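KLTH0A00704p (Lachancea thermotolerans, PDB 4J2G) acts in autophagy as an Atg13-family protein, whose HORMA domain, the part crystallised here, probably mediates PI 3-kinase recruitment. Local coordinates at residues F29-A34 with P76-D81. The protein carries 1 engineered substitution. Sequence-based numbering, arbitrary orientation.
Sequences FFLKAA and PWTTFD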
ATOM      1  N   PHE A  29      12.597  -9.886  -6.500  1.00 50.16           N
ATOM      2  CA  PHE A  29      12.242  -9.275  -5.269  1.00 52.53           C
ATOM      3  C   PHE A  29      10.922  -8.467  -5.434  1.00 64.68           C
ATOM      4  O   PHE A  29       9.967  -8.614  -4.640  1.00 56.70           O
ATOM      5  CB  PHE A  29      13.323  -8.348  -4.836  1.00 51.87           C
ATOM      6  CG  PHE A  29      13.071  -7.818  -3.508  1.00 60.09           C
ATOM      7  CD1 PHE A  29      13.308  -8.624  -2.378  1.00 69.79           C
ATOM      8  CD2 PHE A  29      12.499  -6.569  -3.363  1.00 63.86           C
ATOM      9  CE1 PHE A  29      13.005  -8.169  -1.117  1.00 64.60           C
ATOM     10  CE2 PHE A  29      12.174  -6.102  -2.105  1.00 68.00           C
ATOM     11  CZ  PHE A  29      12.414  -6.904  -0.986  1.00 65.22           C
ATOM     12  N   PHE A  30      10.886  -7.611  -6.453  1.00 59.02           N
ATOM     13  CA  PHE A  30       9.681  -6.836  -6.770  1.00 61.07           C
ATOM     14  C   PHE A  30       8.471  -7.746  -6.750  1.00 57.50           C
ATOM     15  O   PHE A  30       7.488  -7.433  -6.092  1.00 49.77           O
ATOM     16  CB  PHE A  30       9.753  -6.244  -8.155  1.00 52.26           C
ATOM     17  CG  PHE A  30      10.332  -4.892  -8.203  1.00 51.10           C
ATOM     18  CD1 PHE A  30      11.638  -4.636  -7.742  1.00 46.70           C
ATOM     19  CD2 PHE A  30       9.574  -3.853  -8.721  1.00 46.53           C
ATOM     20  CE1 PHE A  30      12.142  -3.345  -7.811  1.00 50.92           C
ATOM     21  CE2 PHE A  30      10.057  -2.560  -8.758  1.00 43.68           C
ATOM     22  CZ  PHE A  30      11.364  -2.311  -8.347  1.00 45.47           C
ATOM     23  N   LEU A  31       8.577  -8.867  -7.459  1.00 51.74           N
ATOM     24  CA  LEU A  31       7.534  -9.899  -7.483  1.00 53.51           C
ATOM     25  C   LEU A  31       7.214 -10.468  -6.108  1.00 54.19           C
ATOM     26  O   LEU A  31       6.050 -10.450  -5.735  1.00 50.65           O
ATOM     27  CB  LEU A  31       7.872 -11.040  -8.424  1.00 46.96           C
ATOM     28  CG  LEU A  31       8.030 -10.683  -9.919  1.00 60.19           C
ATOM     29  CD1 LEU A  31       8.513 -11.922 -10.707  1.00 56.52           C
ATOM     30  CD2 LEU A  31       6.756 -10.151 -10.526  1.00 47.12           C
ATOM     31  N   LYS A  32       8.230 -10.931  -5.345  1.00 51.22           N
ATOM     32  CA  LYS A  32       8.002 -11.433  -3.986  1.00 53.56           C
ATOM     33  C   LYS A  32       7.363 -10.349  -3.077  1.00 52.70           C
ATOM     34  O   LYS A  32       6.403 -10.635  -2.346  1.00 49.02           O
ATOM     35  CB  LYS A  32       9.301 -11.991  -3.328  1.00 56.74           C
ATOM     36  CG  LYS A  32       9.796 -13.318  -3.910  1.00 73.23           C
ATOM     37  CD  LYS A  32      11.041 -13.848  -3.192  1.00 84.66           C
ATOM     38  CE  LYS A  32      11.742 -14.919  -4.037  1.00 90.54           C
ATOM     39  NZ  LYS A  32      13.028 -15.396  -3.427  1.00 92.88           N
ATOM     40  N   ALA A  33       7.933  -9.130  -3.121  1.00 50.83           N
ATOM     41  CA  ALA A  33       7.476  -8.008  -2.326  1.00 47.75           C
ATOM     42  C   ALA A  33       5.990  -7.689  -2.563  1.00 51.62           C
ATOM     43  O   ALA A  33       5.160  -7.657  -1.602  1.00 52.43           O
ATOM     44  CB  ALA A  33       8.361  -6.765  -2.524  1.00 44.88           C
ATOM     45  N   ALA A  34       5.641  -7.555  -3.830  1.00 44.53           N
ATOM     46  CA  ALA A  34       4.251  -7.395  -4.197  1.00 46.81           C
ATOM     47  C   ALA A  34       3.388  -8.581  -3.729  1.00 48.11           C
ATOM     48  O   ALA A  34       2.231  -8.396  -3.289  1.00 51.44           O
ATOM     49  CB  ALA A  34       4.143  -7.168  -5.691  1.00 43.86           C
ATOM     50  N   PRO A  76       3.762  -6.276 -16.114  1.00 52.44           N
ATOM     51  CA  PRO A  76       4.903  -5.432 -16.306  1.00 54.53           C
ATOM     52  C   PRO A  76       6.198  -5.921 -15.661  1.00 59.26           C
ATOM     53  O   PRO A  76       7.246  -5.482 -16.118  1.00 62.80           O
ATOM     54  CB  PRO A  76       4.471  -4.130 -15.653  1.00 51.99           C
ATOM     55  CG  PRO A  76       2.993  -4.120 -15.863  1.00 53.84           C
ATOM     56  CD  PRO A  76       2.648  -5.520 -15.506  1.00 54.60           C
ATOM     57  N   TRP A  77       6.158  -6.805 -14.653  1.00 48.24           N
ATOM     58  CA  TRP A  77       7.421  -7.228 -13.950  1.00 45.88           C
ATOM     59  C   TRP A  77       7.774  -8.661 -14.242  1.00 43.14           C
ATOM     60  O   TRP A  77       8.915  -9.102 -13.997  1.00 48.31           O
ATOM     61  CB  TRP A  77       7.283  -7.018 -12.386  1.00 43.60           C
ATOM     62  CG  TRP A  77       7.035  -5.595 -12.114  1.00 44.04           C
ATOM     63  CD1 TRP A  77       8.012  -4.634 -11.976  1.00 42.42           C
ATOM     64  CD2 TRP A  77       5.772  -4.894 -12.035  1.00 38.39           C
ATOM     65  NE1 TRP A  77       7.455  -3.405 -11.819  1.00 45.74           N
ATOM     66  CE2 TRP A  77       6.086  -3.515 -11.862  1.00 44.16           C
ATOM     67  CE3 TRP A  77       4.438  -5.279 -12.083  1.00 44.92           C
ATOM     68  CZ2 TRP A  77       5.115  -2.524 -11.720  1.00 40.43           C
ATOM     69  CZ3 TRP A  77       3.431  -4.284 -11.995  1.00 48.37           C
ATOM     70  CH2 TRP A  77       3.785  -2.904 -11.808  1.00 49.07           C
ATOM     71  N   THR A  78       6.794  -9.422 -14.715  1.00 45.83           N
ATOM     72  CA  THR A  78       6.984 -10.819 -15.107  1.00 50.21           C
ATOM     73  C   THR A  78       7.512 -10.929 -16.545  1.00 60.11           C
ATOM     74  O   THR A  78       8.295 -11.859 -16.869  1.00 61.37           O
ATOM     75  CB  THR A  78       5.721 -11.681 -14.979  1.00 44.30           C
ATOM     76  OG1 THR A  78       4.648 -11.093 -15.745  1.00 51.29           O
ATOM     77  CG2 THR A  78       5.304 -11.762 -13.523  1.00 49.77           C
ATOM     78  N   THR A  79       7.110  -9.975 -17.374  1.00 59.09           N
ATOM     79  CA  THR A  79       7.616  -9.871 -18.755  1.00 60.29           C
ATOM     80  C   THR A  79       8.742  -8.832 -18.940  1.00 70.59           C
ATOM     81  O   THR A  79       8.868  -8.238 -19.988  1.00 88.95           O
ATOM     82  CB  THR A  79       6.510  -9.505 -19.728  1.00 52.30           C
ATOM     83  OG1 THR A  79       6.069  -8.192 -19.435  1.00 59.82           O
ATOM     84  CG2 THR A  79       5.326 -10.453 -19.612  1.00 53.21           C
ATOM     85  N   PHE A  80       9.579  -8.638 -17.932  1.00 78.57           N
ATOM     86  CA  PHE A  80      10.656  -7.657 -17.986  1.00 67.46           C
ATOM     87  C   PHE A  80      11.964  -8.223 -18.519  1.00 71.55           C
ATOM     88  O   PHE A  80      12.448  -9.228 -17.960  1.00 66.30           O
ATOM     89  CB  PHE A  80      10.936  -7.202 -16.570  1.00 60.50           C
ATOM     90  CG  PHE A  80      12.245  -6.446 -16.405  1.00 55.23           C
ATOM     91  CD1 PHE A  80      12.342  -5.102 -16.813  1.00 50.52           C
ATOM     92  CD2 PHE A  80      13.343  -7.053 -15.795  1.00 49.57           C
ATOM     93  CE1 PHE A  80      13.534  -4.407 -16.663  1.00 56.17           C
ATOM     94  CE2 PHE A  80      14.534  -6.356 -15.635  1.00 53.74           C
ATOM     95  CZ  PHE A  80      14.631  -5.039 -16.081  1.00 49.24           C
ATOM     96  N   ASP A  81      12.506  -7.555 -19.559  1.00 74.25           N
ATOM     97  CA  ASP A  81      13.913  -7.609 -20.076  1.00 87.22           C
ATOM     98  C   ASP A  81      14.539  -6.258 -19.871  1.00 93.82           C
ATOM     99  O   ASP A  81      13.821  -5.256 -19.720  1.00 96.94           O
ATOM    100  CB  ASP A  81      13.991  -7.684 -21.597  1.00 80.34           C
ATOM    101  CG  ASP A  81      13.014  -8.586 -22.165  1.00 89.12           C
ATOM    102  OD1 ASP A  81      12.623  -9.519 -21.444  1.00107.42           O
ATOM    103  OD2 ASP A  81      12.641  -8.371 -23.328  1.00 93.80           O
TER
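Trp77 turns its CG away from its own carbonyl carbon (chi1 -60°) with the indole set crosswise, and Leu31 has a similar first torsion, after which chi2 of 174° carries CD1 on in extension and turns CD2 out of that line onto Trp77 and Thr78. Leu31 and Trp77 mark where the backbones come nearest, with 7.0 Å between the CA of Leu31 and the CA of Trp77. Leu31 CD2 is the methyl that does the work: it lies 3.7 Å from Trp77 CB and 3.7 Å from Thr78 CG2, wedged against both the root of the indole and the threonine methyl. Phe30, one residue earlier, meets the pyrrole part of the same indole, at CD1 and NE1. Its CD2 comes within 3.7 Å of Trp77 CD1, and Trp77 NE1 lies 3.8 Å from that same Phe30 CD2. The phenyl and the five-membered ring are tilted by 27° with centroids 5.5 Å apart, so they are slid past one another with little overlap, well short of a full stack. On the Trp77 side, Pro76 CB rests over the rim of one indole face.

The contact lays the end of helix 70-78 against the long helix 18-39. Leu86 and Leu89 touch both Phe30 and Trp77, and Leu257 of strand 255-264 also reaches Phe30, which ties the aromatic pair to the main antiparallel sheet of the HORMA domain. The indole N-H is spent on the carbonyl of Pro87, a bond that helps fix the rotation of the ring beside Phe30. With methyls, a CB and ring carbons doing most of the touching, the join between the two helices is essentially apolar and depends on shape, while the one polar atom of the buried indole is satisfied by the loop leading into strand 89-96.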